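Local coordinates for protein chorismate synthase (Aquifex aeolicus, PDB 1Q1L) that probably catalyses the last step of chorismate biosynthesis, eliminating phosphate from 5-enolpyruvylshikimate-3-phosphate with reduced FMN as cofactor, at residues I29-L35 against V151-F155; Q284-E288 against R299-L304; E174-L178 against I204-K209. One frame throughout, in Å; residues are numbered along the deposited sequence.

How the interactions relate
Interactions 1 to 3 are separate packing points in one beta-alpha-beta sandwich, and none touches another. Interaction 1 joins the loop after strand 21-27, part of the four-stranded sheet, to helix 142-157. Interaction 3 joins the loop leaving strand 173-174, outermost in the five-stranded sheet within this chain, to the one between helices 187-197 and 210-221; it lies across the chain's centre from interaction 1, their centres about 33 Å apart. Interaction 2 closes the base of a hairpin, its centre about 24 Å from that of interaction 3 and about 33 Å from that of interaction 1. All three are away from the chain's own predicted cofactor sites, but interaction 2 packs on K324 and P325, predicted FMN-binding residues of a neighbouring subunit.

Interaction 1: residues I29-L35 against V151-F155; sequences IPANLPL and VCKKF
K154 of helix 142-157 curls round the carbonyl oxygen of P34, in the loop that leads from strand 21-27 into helix 37-48. Its CB lies 4.4 Å from CD1 of L35, and its CG comes within 3.4 Å of P34 O. Bends at chi2 (55°) and chi4 (-63°) wrap the rest of the chain about that oxygen. K154 CD is 4.1 Å from P34 O. K154 CE is closer to P34 O, at 3.6 Å. K154 NZ donates a hydrogen bond to P34 O at 2.7 Å. The ammonium stands above the carbonyl plane, 57° out of it, and also forms a salt bridge with E39 on helix 37-48.

The rest of the interface is apolar. CG1 of V151 sits between CG1 of I29 and CD2 of L35, 4.0 Å from each. CD2 of L33 packs on the helix backbone, 4.0 Å from CA of F155. P30 and F155 cross at about a right angle, with P30 CD 3.7 Å from F155 CE1. With I29, P30, L33, L35, V151 and F155 meeting through carbon atoms, most of the join is hydrophobic, while the lysine, its charge probably balanced by E39, clasps the loop where it reaches the surface.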
ATOM      1  N   ILE A  29     -14.646  -7.687  -1.998  1.00 24.64           N
ATOM      2  CA  ILE A  29     -16.110  -7.622  -1.964  1.00 26.81           C
ATOM      3  C   ILE A  29     -16.577  -8.700  -0.993  1.00 26.05           C
ATOM      4  O   ILE A  29     -16.161  -9.847  -1.096  1.00 29.81           O
ATOM      5  CB  ILE A  29     -16.733  -7.876  -3.348  1.00 24.88           C
ATOM      6  CG1 ILE A  29     -16.256  -6.806  -4.337  1.00 26.66           C
ATOM      7  CG2 ILE A  29     -18.256  -7.819  -3.245  1.00 24.51           C
ATOM      8  CD1 ILE A  29     -16.830  -5.425  -4.079  1.00 27.57           C
ATOM      9  N   PRO A  30     -17.441  -8.345  -0.032  1.00 27.55           N
ATOM     10  CA  PRO A  30     -17.916  -9.341   0.936  1.00 27.20           C
ATOM     11  C   PRO A  30     -18.595 -10.548   0.314  1.00 28.98           C
ATOM     12  O   PRO A  30     -19.050 -10.505  -0.835  1.00 27.49           O
ATOM     13  CB  PRO A  30     -18.870  -8.543   1.819  1.00 26.40           C
ATOM     14  CG  PRO A  30     -18.313  -7.139   1.734  1.00 26.67           C
ATOM     15  CD  PRO A  30     -17.999  -7.015   0.268  1.00 25.07           C
ATOM     16  N   ALA A  31     -18.659 -11.621   1.096  1.00 29.08           N
ATOM     17  CA  ALA A  31     -19.292 -12.864   0.676  1.00 30.08           C
ATOM     18  C   ALA A  31     -20.808 -12.744   0.766  1.00 30.17           C
ATOM     19  O   ALA A  31     -21.331 -11.956   1.555  1.00 30.06           O
ATOM     20  CB  ALA A  31     -18.826 -14.016   1.574  1.00 27.92           C
ATOM     21  N   ASN A  32     -21.498 -13.540  -0.047  1.00 29.50           N
ATOM     22  CA  ASN A  32     -22.953 -13.596  -0.068  1.00 29.28           C
ATOM     23  C   ASN A  32     -23.637 -12.467  -0.830  1.00 30.14           C
ATOM     24  O   ASN A  32     -24.816 -12.192  -0.615  1.00 29.83           O
ATOM     25  CB  ASN A  32     -23.498 -13.680   1.367  1.00 30.10           C
ATOM     26  CG  ASN A  32     -23.037 -14.943   2.095  1.00 35.58           C
ATOM     27  OD1 ASN A  32     -23.154 -15.049   3.317  1.00 37.05           O
ATOM     28  ND2 ASN A  32     -22.516 -15.906   1.342  1.00 31.57           N
ATOM     29  N   LEU A  33     -22.892 -11.817  -1.717  1.00 29.40           N
ATOM     30  CA  LEU A  33     -23.443 -10.752  -2.548  1.00 28.51           C
ATOM     31  C   LEU A  33     -23.903 -11.388  -3.857  1.00 30.61           C
ATOM     32  O   LEU A  33     -23.106 -12.000  -4.566  1.00 31.05           O
ATOM     33  CB  LEU A  33     -22.380  -9.702  -2.880  1.00 25.96           C
ATOM     34  CG  LEU A  33     -22.821  -8.673  -3.936  1.00 24.52           C
ATOM     35  CD1 LEU A  33     -23.824  -7.708  -3.305  1.00 24.46           C
ATOM     36  CD2 LEU A  33     -21.615  -7.906  -4.482  1.00 23.04           C
ATOM     37  N   PRO A  34     -25.196 -11.269  -4.190  1.00 31.92           N
ATOM     38  CA  PRO A  34     -25.655 -11.866  -5.450  1.00 32.18           C
ATOM     39  C   PRO A  34     -24.919 -11.184  -6.604  1.00 32.54           C
ATOM     40  O   PRO A  34     -24.893  -9.958  -6.674  1.00 32.65           O
ATOM     41  CB  PRO A  34     -27.146 -11.545  -5.463  1.00 31.78           C
ATOM     42  CG  PRO A  34     -27.493 -11.471  -3.994  1.00 33.64           C
ATOM     43  CD  PRO A  34     -26.322 -10.719  -3.417  1.00 32.23           C
ATOM     44  N   LEU A  35     -24.321 -11.967  -7.498  1.00 33.06           N
ATOM     45  CA  LEU A  35     -23.590 -11.403  -8.633  1.00 33.33           C
ATOM     46  C   LEU A  35     -23.703 -12.305  -9.859  1.00 35.41           C
ATOM     47  O   LEU A  35     -23.516 -13.516  -9.762  1.00 35.57           O
ATOM     48  CB  LEU A  35     -22.110 -11.217  -8.274  1.00 33.58           C
ATOM     49  CG  LEU A  35     -21.187 -10.586  -9.329  1.00 34.15           C
ATOM     50  CD1 LEU A  35     -21.600  -9.138  -9.590  1.00 35.68           C
ATOM     51  CD2 LEU A  35     -19.746 -10.626  -8.844  1.00 34.74           C
ATOM     52  N   VAL A 151     -19.193  -4.684 -10.547  1.00 26.07           N
ATOM     53  CA  VAL A 151     -19.306  -5.457  -9.313  1.00 24.23           C
ATOM     54  C   VAL A 151     -19.503  -4.502  -8.138  1.00 24.74           C
ATOM     55  O   VAL A 151     -20.336  -4.734  -7.261  1.00 25.97           O
ATOM     56  CB  VAL A 151     -18.030  -6.322  -9.075  1.00 23.35           C
ATOM     57  CG1 VAL A 151     -18.167  -7.124  -7.789  1.00 21.85           C
ATOM     58  CG2 VAL A 151     -17.821  -7.262 -10.255  1.00 23.41           C
ATOM     59  N   CYS A 152     -18.740  -3.419  -8.129  1.00 25.03           N
ATOM     60  CA  CYS A 152     -18.841  -2.443  -7.054  1.00 26.54           C
ATOM     61  C   CYS A 152     -20.213  -1.782  -7.032  1.00 25.28           C
ATOM     62  O   CYS A 152     -20.749  -1.493  -5.962  1.00 26.64           O
ATOM     63  CB  CYS A 152     -17.733  -1.405  -7.195  1.00 26.79           C
ATOM     64  SG  CYS A 152     -16.095  -2.150  -7.024  1.00 31.91           S
ATOM     65  N   LYS A 153     -20.787  -1.550  -8.208  1.00 28.07           N
ATOM     66  CA  LYS A 153     -22.121  -0.956  -8.277  1.00 28.73           C
ATOM     67  C   LYS A 153     -23.131  -1.910  -7.650  1.00 29.58           C
ATOM     68  O   LYS A 153     -23.999  -1.491  -6.889  1.00 30.34           O
ATOM     69  CB  LYS A 153     -22.540  -0.693  -9.722  1.00 31.32           C
ATOM     70  CG  LYS A 153     -21.897   0.507 -10.386  1.00 33.39           C
ATOM     71  CD  LYS A 153     -22.574   0.773 -11.725  1.00 31.89           C
ATOM     72  CE  LYS A 153     -21.982   1.975 -12.434  1.00 36.52           C
ATOM     73  NZ  LYS A 153     -22.656   2.216 -13.741  1.00 37.89           N
ATOM     74  N   LYS A 154     -23.035  -3.194  -7.982  1.00 30.28           N
ATOM     75  CA  LYS A 154     -23.962  -4.170  -7.414  1.00 29.85           C
ATOM     76  C   LYS A 154     -23.850  -4.119  -5.895  1.00 29.51           C
ATOM     77  O   LYS A 154     -24.854  -4.104  -5.179  1.00 30.23           O
ATOM     78  CB  LYS A 154     -23.645  -5.580  -7.916  1.00 30.69           C
ATOM     79  CG  LYS A 154     -24.646  -6.629  -7.438  1.00 33.54           C
ATOM     80  CD  LYS A 154     -26.079  -6.225  -7.811  1.00 34.47           C
ATOM     81  CE  LYS A 154     -27.115  -7.144  -7.168  1.00 35.41           C
ATOM     82  NZ  LYS A 154     -26.985  -8.552  -7.635  1.00 35.37           N
ATOM     83  N   PHE A 155     -22.618  -4.085  -5.404  1.00 29.05           N
ATOM     84  CA  PHE A 155     -22.376  -4.013  -3.966  1.00 29.67           C
ATOM     85  C   PHE A 155     -23.057  -2.780  -3.351  1.00 28.31           C
ATOM     86  O   PHE A 155     -23.755  -2.879  -2.342  1.00 28.14           O
ATOM     87  CB  PHE A 155     -20.866  -3.961  -3.694  1.00 28.62           C
ATOM     88  CG  PHE A 155     -20.521  -3.672  -2.260  1.00 29.86           C
ATOM     89  CD1 PHE A 155     -20.789  -4.605  -1.259  1.00 27.74           C
ATOM     90  CD2 PHE A 155     -19.967  -2.444  -1.903  1.00 28.20           C
ATOM     91  CE1 PHE A 155     -20.510  -4.315   0.078  1.00 31.10           C
ATOM     92  CE2 PHE A 155     -19.684  -2.146  -0.574  1.00 29.70           C
ATOM     93  CZ  PHE A 155     -19.957  -3.083   0.422  1.00 27.03           C
TER

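Interaction 2: residues Q284-E288 against R299-L304; sequences QVHDE and RHSNNL
D287 meets S301 and N303 because its CG is anti to its own carbonyl carbon (chi1 -62°), which carries the carboxylate into the turn formed by 301-304. S301 answers with OG lodged between its backbone N and carbonyl carbon (chi1 57°), and this hydroxyl donates to D287 OD1 at 2.7 Å through the anti lone pair. D287 OD1 also accepts from N303 N at 2.8 Å, on the syn side and nearly straight at 163°. D287 OD2 receives L304 N at 3.1 Å on its syn lone pair. Three donors therefore grip one buried carboxylate and fix its rotation, which probably stabilises its negative charge.

On one flank of D287, ND2 of N303 donates to V285 O at 2.9 Å, approaching from above the carbonyl plane. On the other, the backbone N of H300 reaches E288 O at 2.8 Å, in the carbonyl plane, and CG of E288 lies at the edge of the imidazole, 3.5 Å from H300 CD2. One water links E288 N to S301 OG; a second joins D287 O to NE of R299, whose main partner is E308.

L304 also faces a neighbouring subunit, its carbonyl oxygen accepting a hydrogen bond from K267 of that chain. The antiparallel register of strands 289-292 and 296-299 runs on into the two segments, but after the H300 N to E288 O bond the backbone ladder gives way to the D287 side chain, as at the frayed base of a beta hairpin.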
ATOM      1  N   GLN A 284     -22.731  32.743  -1.875  1.00 49.77           N
ATOM      2  CA  GLN A 284     -23.421  32.167  -3.022  1.00 49.69           C
ATOM      3  C   GLN A 284     -22.919  30.767  -3.360  1.00 48.31           C
ATOM      4  O   GLN A 284     -23.295  30.190  -4.380  1.00 47.60           O
ATOM      5  CB  GLN A 284     -23.309  33.088  -4.245  1.00 51.08           C
ATOM      6  CG  GLN A 284     -22.092  33.991  -4.265  1.00 54.58           C
ATOM      7  CD  GLN A 284     -22.101  34.948  -5.448  1.00 55.91           C
ATOM      8  OE1 GLN A 284     -23.108  35.602  -5.722  1.00 58.58           O
ATOM      9  NE2 GLN A 284     -20.976  35.040  -6.146  1.00 56.50           N
ATOM     10  N   VAL A 285     -22.067  30.225  -2.495  1.00 46.40           N
ATOM     11  CA  VAL A 285     -21.534  28.884  -2.685  1.00 45.46           C
ATOM     12  C   VAL A 285     -21.986  28.015  -1.519  1.00 45.52           C
ATOM     13  O   VAL A 285     -22.425  26.883  -1.708  1.00 44.13           O
ATOM     14  CB  VAL A 285     -19.990  28.886  -2.739  1.00 45.75           C
ATOM     15  CG1 VAL A 285     -19.467  27.453  -2.776  1.00 45.08           C
ATOM     16  CG2 VAL A 285     -19.513  29.643  -3.972  1.00 46.30           C
ATOM     17  N   HIS A 286     -21.881  28.572  -0.316  1.00 44.52           N
ATOM     18  CA  HIS A 286     -22.253  27.892   0.919  1.00 44.69           C
ATOM     19  C   HIS A 286     -23.576  27.144   0.840  1.00 43.92           C
ATOM     20  O   HIS A 286     -24.595  27.707   0.448  1.00 45.10           O
ATOM     21  CB  HIS A 286     -22.323  28.903   2.067  1.00 45.13           C
ATOM     22  CG  HIS A 286     -22.804  28.320   3.359  1.00 46.34           C
ATOM     23  ND1 HIS A 286     -22.091  27.367   4.057  1.00 45.71           N
ATOM     24  CD2 HIS A 286     -23.933  28.542   4.072  1.00 45.71           C
ATOM     25  CE1 HIS A 286     -22.763  27.027   5.143  1.00 45.71           C
ATOM     26  NE2 HIS A 286     -23.884  27.725   5.176  1.00 45.37           N
ATOM     27  N   ASP A 287     -23.555  25.870   1.215  1.00 43.16           N
ATOM     28  CA  ASP A 287     -24.768  25.068   1.208  1.00 42.18           C
ATOM     29  C   ASP A 287     -25.369  25.144   2.610  1.00 41.50           C
ATOM     30  O   ASP A 287     -24.827  24.581   3.559  1.00 40.88           O
ATOM     31  CB  ASP A 287     -24.461  23.612   0.838  1.00 41.74           C
ATOM     32  CG  ASP A 287     -23.879  23.472  -0.559  1.00 43.55           C
ATOM     33  OD1 ASP A 287     -24.474  24.019  -1.517  1.00 41.44           O
ATOM     34  OD2 ASP A 287     -22.828  22.803  -0.698  1.00 41.74           O
ATOM     35  N   GLU A 288     -26.485  25.857   2.731  1.00 41.32           N
ATOM     36  CA  GLU A 288     -27.159  26.035   4.013  1.00 40.94           C
ATOM     37  C   GLU A 288     -27.511  24.720   4.707  1.00 38.37           C
ATOM     38  O   GLU A 288     -28.088  23.814   4.102  1.00 37.73           O
ATOM     39  CB  GLU A 288     -28.431  26.871   3.827  1.00 42.15           C
ATOM     40  CG  GLU A 288     -29.197  27.121   5.124  1.00 46.68           C
ATOM     41  CD  GLU A 288     -30.440  27.975   4.930  1.00 47.98           C
ATOM     42  OE1 GLU A 288     -31.132  28.246   5.934  1.00 47.89           O
ATOM     43  OE2 GLU A 288     -30.728  28.373   3.781  1.00 49.80           O
ATOM     44  N   ARG A 299     -28.486  19.479   3.619  1.00 35.82           N
ATOM     45  CA  ARG A 299     -28.164  20.795   3.060  1.00 37.95           C
ATOM     46  C   ARG A 299     -29.283  21.260   2.132  1.00 37.55           C
ATOM     47  O   ARG A 299     -29.992  20.435   1.560  1.00 34.98           O
ATOM     48  CB  ARG A 299     -26.839  20.726   2.286  1.00 37.85           C
ATOM     49  CG  ARG A 299     -25.664  20.157   3.089  1.00 40.87           C
ATOM     50  CD  ARG A 299     -25.235  21.076   4.226  1.00 43.76           C
ATOM     51  NE  ARG A 299     -24.053  20.572   4.927  1.00 48.25           N
ATOM     52  CZ  ARG A 299     -24.028  19.460   5.658  1.00 51.63           C
ATOM     53  NH1 ARG A 299     -25.122  18.721   5.795  1.00 54.04           N
ATOM     54  NH2 ARG A 299     -22.906  19.081   6.257  1.00 52.32           N
ATOM     55  N   HIS A 300     -29.433  22.574   1.980  1.00 38.01           N
ATOM     56  CA  HIS A 300     -30.483  23.128   1.127  1.00 38.73           C
ATOM     57  C   HIS A 300     -30.072  23.309  -0.333  1.00 38.18           C
ATOM     58  O   HIS A 300     -30.908  23.587  -1.195  1.00 39.02           O
ATOM     59  CB  HIS A 300     -30.988  24.448   1.714  1.00 38.67           C
ATOM     60  CG  HIS A 300     -31.755  24.274   2.988  1.00 39.60           C
ATOM     61  ND1 HIS A 300     -32.959  23.603   3.044  1.00 41.45           N
ATOM     62  CD2 HIS A 300     -31.466  24.633   4.262  1.00 39.55           C
ATOM     63  CE1 HIS A 300     -33.377  23.554   4.297  1.00 41.06           C
ATOM     64  NE2 HIS A 300     -32.488  24.170   5.055  1.00 40.82           N
ATOM     65  N   SER A 301     -28.778  23.161  -0.598  1.00 36.37           N
ATOM     66  CA  SER A 301     -28.238  23.249  -1.951  1.00 34.23           C
ATOM     67  C   SER A 301     -27.021  22.322  -1.956  1.00 34.60           C
ATOM     68  O   SER A 301     -26.620  21.830  -0.900  1.00 33.18           O
ATOM     69  CB  SER A 301     -27.830  24.682  -2.297  1.00 33.57           C
ATOM     70  OG  SER A 301     -26.896  25.183  -1.365  1.00 31.43           O
ATOM     71  N   ASN A 302     -26.433  22.083  -3.125  1.00 33.16           N
ATOM     72  CA  ASN A 302     -25.295  21.175  -3.189  1.00 33.56           C
ATOM     73  C   ASN A 302     -24.189  21.629  -4.134  1.00 32.90           C
ATOM     74  O   ASN A 302     -23.786  20.894  -5.039  1.00 34.69           O
ATOM     75  CB  ASN A 302     -25.792  19.774  -3.573  1.00 30.16           C
ATOM     76  CG  ASN A 302     -24.747  18.695  -3.344  1.00 29.97           C
ATOM     77  OD1 ASN A 302     -23.896  18.812  -2.463  1.00 26.69           O
ATOM     78  ND2 ASN A 302     -24.825  17.626  -4.126  1.00 23.80           N
ATOM     79  N   ASN A 303     -23.696  22.842  -3.911  1.00 30.96           N
ATOM     80  CA  ASN A 303     -22.628  23.395  -4.727  1.00 31.55           C
ATOM     81  C   ASN A 303     -21.310  22.711  -4.408  1.00 31.11           C
ATOM     82  O   ASN A 303     -20.367  22.782  -5.193  1.00 32.76           O
ATOM     83  CB  ASN A 303     -22.493  24.897  -4.480  1.00 32.03           C
ATOM     84  CG  ASN A 303     -23.748  25.650  -4.836  1.00 33.17           C
ATOM     85  OD1 ASN A 303     -24.238  25.558  -5.960  1.00 32.31           O
ATOM     86  ND2 ASN A 303     -24.281  26.398  -3.877  1.00 32.95           N
ATOM     87  N   LEU A 304     -21.255  22.046  -3.256  1.00 31.78           N
ATOM     88  CA  LEU A 304     -20.048  21.340  -2.829  1.00 31.93           C
ATOM     89  C   LEU A 304     -19.918  19.957  -3.464  1.00 30.88           C
ATOM     90  O   LEU A 304     -18.875  19.314  -3.357  1.00 31.84           O
ATOM     91  CB  LEU A 304     -20.033  21.195  -1.308  1.00 32.26           C
ATOM     92  CG  LEU A 304     -19.887  22.487  -0.506  1.00 34.90           C
ATOM     93  CD1 LEU A 304     -19.993  22.183   0.974  1.00 36.14           C
ATOM     94  CD2 LEU A 304     -18.555  23.128  -0.829  1.00 35.61           C
TER
HETATM   95  O   HOH W   1     -27.938  26.841   0.542  1.00 44.74           O
HETATM   96  O   HOH W   2     -22.528  23.158   4.104  1.00 44.66           O

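Interaction 3: residues E174-L178 against I204-K209; sequences EVEEL and IPFPEK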
ATOM      1  N   GLU A 174     -23.256  22.713 -25.985  1.00 46.77           N
ATOM      2  CA  GLU A 174     -23.588  22.297 -24.630  1.00 47.67           C
ATOM      3  C   GLU A 174     -25.087  22.101 -24.412  1.00 46.01           C
ATOM      4  O   GLU A 174     -25.912  22.623 -25.167  1.00 45.66           O
ATOM      5  CB  GLU A 174     -23.081  23.336 -23.629  1.00 49.80           C
ATOM      6  CG  GLU A 174     -21.733  23.937 -23.975  1.00 53.35           C
ATOM      7  CD  GLU A 174     -21.151  24.751 -22.833  1.00 54.84           C
ATOM      8  OE1 GLU A 174     -20.731  24.140 -21.830  1.00 56.50           O
ATOM      9  OE2 GLU A 174     -21.119  25.997 -22.932  1.00 56.68           O
ATOM     10  N   VAL A 175     -25.436  21.338 -23.380  1.00 42.66           N
ATOM     11  CA  VAL A 175     -26.837  21.126 -23.047  1.00 41.40           C
ATOM     12  C   VAL A 175     -27.201  22.338 -22.197  1.00 40.60           C
ATOM     13  O   VAL A 175     -26.939  22.378 -20.997  1.00 39.36           O
ATOM     14  CB  VAL A 175     -27.051  19.830 -22.234  1.00 41.36           C
ATOM     15  CG1 VAL A 175     -28.501  19.733 -21.787  1.00 41.28           C
ATOM     16  CG2 VAL A 175     -26.685  18.613 -23.081  1.00 40.83           C
ATOM     17  N   GLU A 176     -27.801  23.332 -22.843  1.00 40.99           N
ATOM     18  CA  GLU A 176     -28.174  24.579 -22.188  1.00 39.84           C
ATOM     19  C   GLU A 176     -29.114  24.448 -21.000  1.00 38.77           C
ATOM     20  O   GLU A 176     -29.035  25.234 -20.059  1.00 36.38           O
ATOM     21  CB  GLU A 176     -28.765  25.534 -23.225  1.00 43.75           C
ATOM     22  CG  GLU A 176     -27.834  25.782 -24.407  1.00 45.31           C
ATOM     23  CD  GLU A 176     -26.508  26.407 -23.997  1.00 46.89           C
ATOM     24  OE1 GLU A 176     -25.637  26.579 -24.876  1.00 47.79           O
ATOM     25  OE2 GLU A 176     -26.332  26.734 -22.803  1.00 48.58           O
ATOM     26  N   GLU A 177     -30.001  23.460 -21.033  1.00 38.54           N
ATOM     27  CA  GLU A 177     -30.933  23.262 -19.932  1.00 39.37           C
ATOM     28  C   GLU A 177     -30.227  22.964 -18.612  1.00 39.43           C
ATOM     29  O   GLU A 177     -30.814  23.127 -17.545  1.00 39.15           O
ATOM     30  CB  GLU A 177     -31.900  22.113 -20.237  1.00 41.86           C
ATOM     31  CG  GLU A 177     -32.816  22.361 -21.421  1.00 45.07           C
ATOM     32  CD  GLU A 177     -32.213  21.917 -22.734  1.00 46.85           C
ATOM     33  OE1 GLU A 177     -30.984  22.057 -22.910  1.00 49.39           O
ATOM     34  OE2 GLU A 177     -32.975  21.435 -23.597  1.00 50.82           O
ATOM     35  N   LEU A 178     -28.967  22.543 -18.679  1.00 38.02           N
ATOM     36  CA  LEU A 178     -28.232  22.189 -17.463  1.00 41.15           C
ATOM     37  C   LEU A 178     -27.214  23.208 -16.968  1.00 40.58           C
ATOM     38  O   LEU A 178     -26.385  22.886 -16.117  1.00 41.13           O
ATOM     39  CB  LEU A 178     -27.534  20.840 -17.663  1.00 39.40           C
ATOM     40  CG  LEU A 178     -28.445  19.710 -18.151  1.00 42.37           C
ATOM     41  CD1 LEU A 178     -27.631  18.435 -18.365  1.00 43.98           C
ATOM     42  CD2 LEU A 178     -29.549  19.480 -17.137  1.00 42.36           C
ATOM     43  N   ILE A 204     -27.089  12.161 -23.674  1.00 37.06           N
ATOM     44  CA  ILE A 204     -27.411  13.512 -23.229  1.00 37.34           C
ATOM     45  C   ILE A 204     -28.780  13.425 -22.549  1.00 36.36           C
ATOM     46  O   ILE A 204     -29.629  12.631 -22.948  1.00 37.32           O
ATOM     47  CB  ILE A 204     -27.457  14.524 -24.403  1.00 38.39           C
ATOM     48  CG1 ILE A 204     -28.308  13.972 -25.546  1.00 40.52           C
ATOM     49  CG2 ILE A 204     -26.045  14.835 -24.874  1.00 37.85           C
ATOM     50  CD1 ILE A 204     -28.448  14.936 -26.716  1.00 43.34           C
ATOM     51  N   PRO A 205     -29.001  14.229 -21.500  1.00 35.84           N
ATOM     52  CA  PRO A 205     -30.248  14.266 -20.731  1.00 37.66           C
ATOM     53  C   PRO A 205     -31.533  14.578 -21.510  1.00 40.25           C
ATOM     54  O   PRO A 205     -32.626  14.410 -20.980  1.00 41.56           O
ATOM     55  CB  PRO A 205     -29.962  15.330 -19.672  1.00 37.76           C
ATOM     56  CG  PRO A 205     -28.493  15.306 -19.538  1.00 35.21           C
ATOM     57  CD  PRO A 205     -28.035  15.191 -20.952  1.00 35.51           C
ATOM     58  N   PHE A 206     -31.408  15.040 -22.750  1.00 43.21           N
ATOM     59  CA  PHE A 206     -32.585  15.366 -23.555  1.00 45.45           C
ATOM     60  C   PHE A 206     -32.476  14.742 -24.940  1.00 47.30           C
ATOM     61  O   PHE A 206     -32.033  15.389 -25.889  1.00 48.40           O
ATOM     62  CB  PHE A 206     -32.740  16.887 -23.669  1.00 44.33           C
ATOM     63  CG  PHE A 206     -32.816  17.586 -22.339  1.00 45.45           C
ATOM     64  CD1 PHE A 206     -31.663  17.840 -21.603  1.00 45.58           C
ATOM     65  CD2 PHE A 206     -34.044  17.952 -21.801  1.00 44.74           C
ATOM     66  CE1 PHE A 206     -31.732  18.445 -20.352  1.00 44.96           C
ATOM     67  CE2 PHE A 206     -34.123  18.559 -20.548  1.00 45.93           C
ATOM     68  CZ  PHE A 206     -32.964  18.804 -19.823  1.00 45.36           C
ATOM     69  N   PRO A 207     -32.893  13.473 -25.076  1.00 49.00           N
ATOM     70  CA  PRO A 207     -32.841  12.745 -26.346  1.00 51.57           C
ATOM     71  C   PRO A 207     -33.375  13.505 -27.558  1.00 53.61           C
ATOM     72  O   PRO A 207     -32.863  13.343 -28.667  1.00 54.56           O
ATOM     73  CB  PRO A 207     -33.638  11.477 -26.047  1.00 51.14           C
ATOM     74  CG  PRO A 207     -33.353  11.246 -24.600  1.00 49.37           C
ATOM     75  CD  PRO A 207     -33.511  12.639 -24.031  1.00 49.06           C
ATOM     76  N   GLU A 208     -34.401  14.329 -27.363  1.00 54.76           N
ATOM     77  CA  GLU A 208     -34.950  15.088 -28.483  1.00 56.95           C
ATOM     78  C   GLU A 208     -33.833  15.866 -29.169  1.00 56.56           C
ATOM     79  O   GLU A 208     -33.848  16.047 -30.386  1.00 56.58           O
ATOM     80  CB  GLU A 208     -36.031  16.067 -28.015  1.00 57.93           C
ATOM     81  CG  GLU A 208     -35.523  17.179 -27.119  1.00 60.72           C
ATOM     82  CD  GLU A 208     -35.767  16.902 -25.653  1.00 62.81           C
ATOM     83  OE1 GLU A 208     -35.391  15.807 -25.179  1.00 63.56           O
ATOM     84  OE2 GLU A 208     -36.335  17.785 -24.974  1.00 64.56           O
ATOM     85  N   LYS A 209     -32.863  16.309 -28.372  1.00 56.43           N
ATOM     86  CA  LYS A 209     -31.717  17.078 -28.856  1.00 56.73           C
ATOM     87  C   LYS A 209     -30.746  16.233 -29.676  1.00 56.05           C
ATOM     88  O   LYS A 209     -29.879  16.770 -30.366  1.00 55.50           O
ATOM     89  CB  LYS A 209     -30.960  17.687 -27.672  1.00 58.59           C
ATOM     90  CG  LYS A 209     -31.754  18.673 -26.827  1.00 60.55           C
ATOM     91  CD  LYS A 209     -31.780  20.053 -27.461  1.00 64.33           C
ATOM     92  CE  LYS A 209     -32.395  21.085 -26.519  1.00 65.57           C
ATOM     93  NZ  LYS A 209     -32.207  22.483 -27.015  1.00 66.93           N
TER
HETATM   94  O   HOH W   3     -29.573  22.589 -26.064  1.00 58.98           O
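E177 lies over F206, joining two connecting loops of the beta-alpha-beta sandwich. The first follows strand 173-174, the outermost strand of the five-stranded antiparallel sheet within this chain, and makes a short 3-10 turn at 176-177; the second links helix 187-197 to helix 210-221.

The phenyl ring of F206 is the centre of the contact, and three side chains approach it differently. E177 comes over one face. Its CG makes a CH-pi contact 4.2 Å from the F206 ring centroid and 21° off the ring normal, while its CB is 3.5 Å from F206 CZ. The bend at chi2 (89°) folds the rest of the chain back along the ring, so that the carboxylate is stacked over it, offset toward the rim, with the planes 14° apart. L178 instead slides past F206 in the opposite direction, with CD2 at the ring edge, 4.0 Å from F206 CE1. V175 crosses obliquely, bringing CG1 to 3.7 Å from F206 CD1. Outside the two segments, K196 of helix 187-197 makes a cation-pi contact with the same ring.

Behind the phenyl group the packing is aliphatic. CD1 of L178 presses tightly on P205, 3.5 Å from its CG, and the other methyl of V175, CG2, is 4.2 Å from CG2 of I204. F166 of strand 162-170 and Y193 of helix 187-197 also pack on both L178 and P205, so this part of the contact rests on the sheet.

K209 meets E177 from the opposite direction. Their salt bridge is long, with E177 OE2 3.7 Å from K209 NZ. A water supplements it, accepting from K209 NZ at 2.8 Å and donating only weakly to E177 OE1.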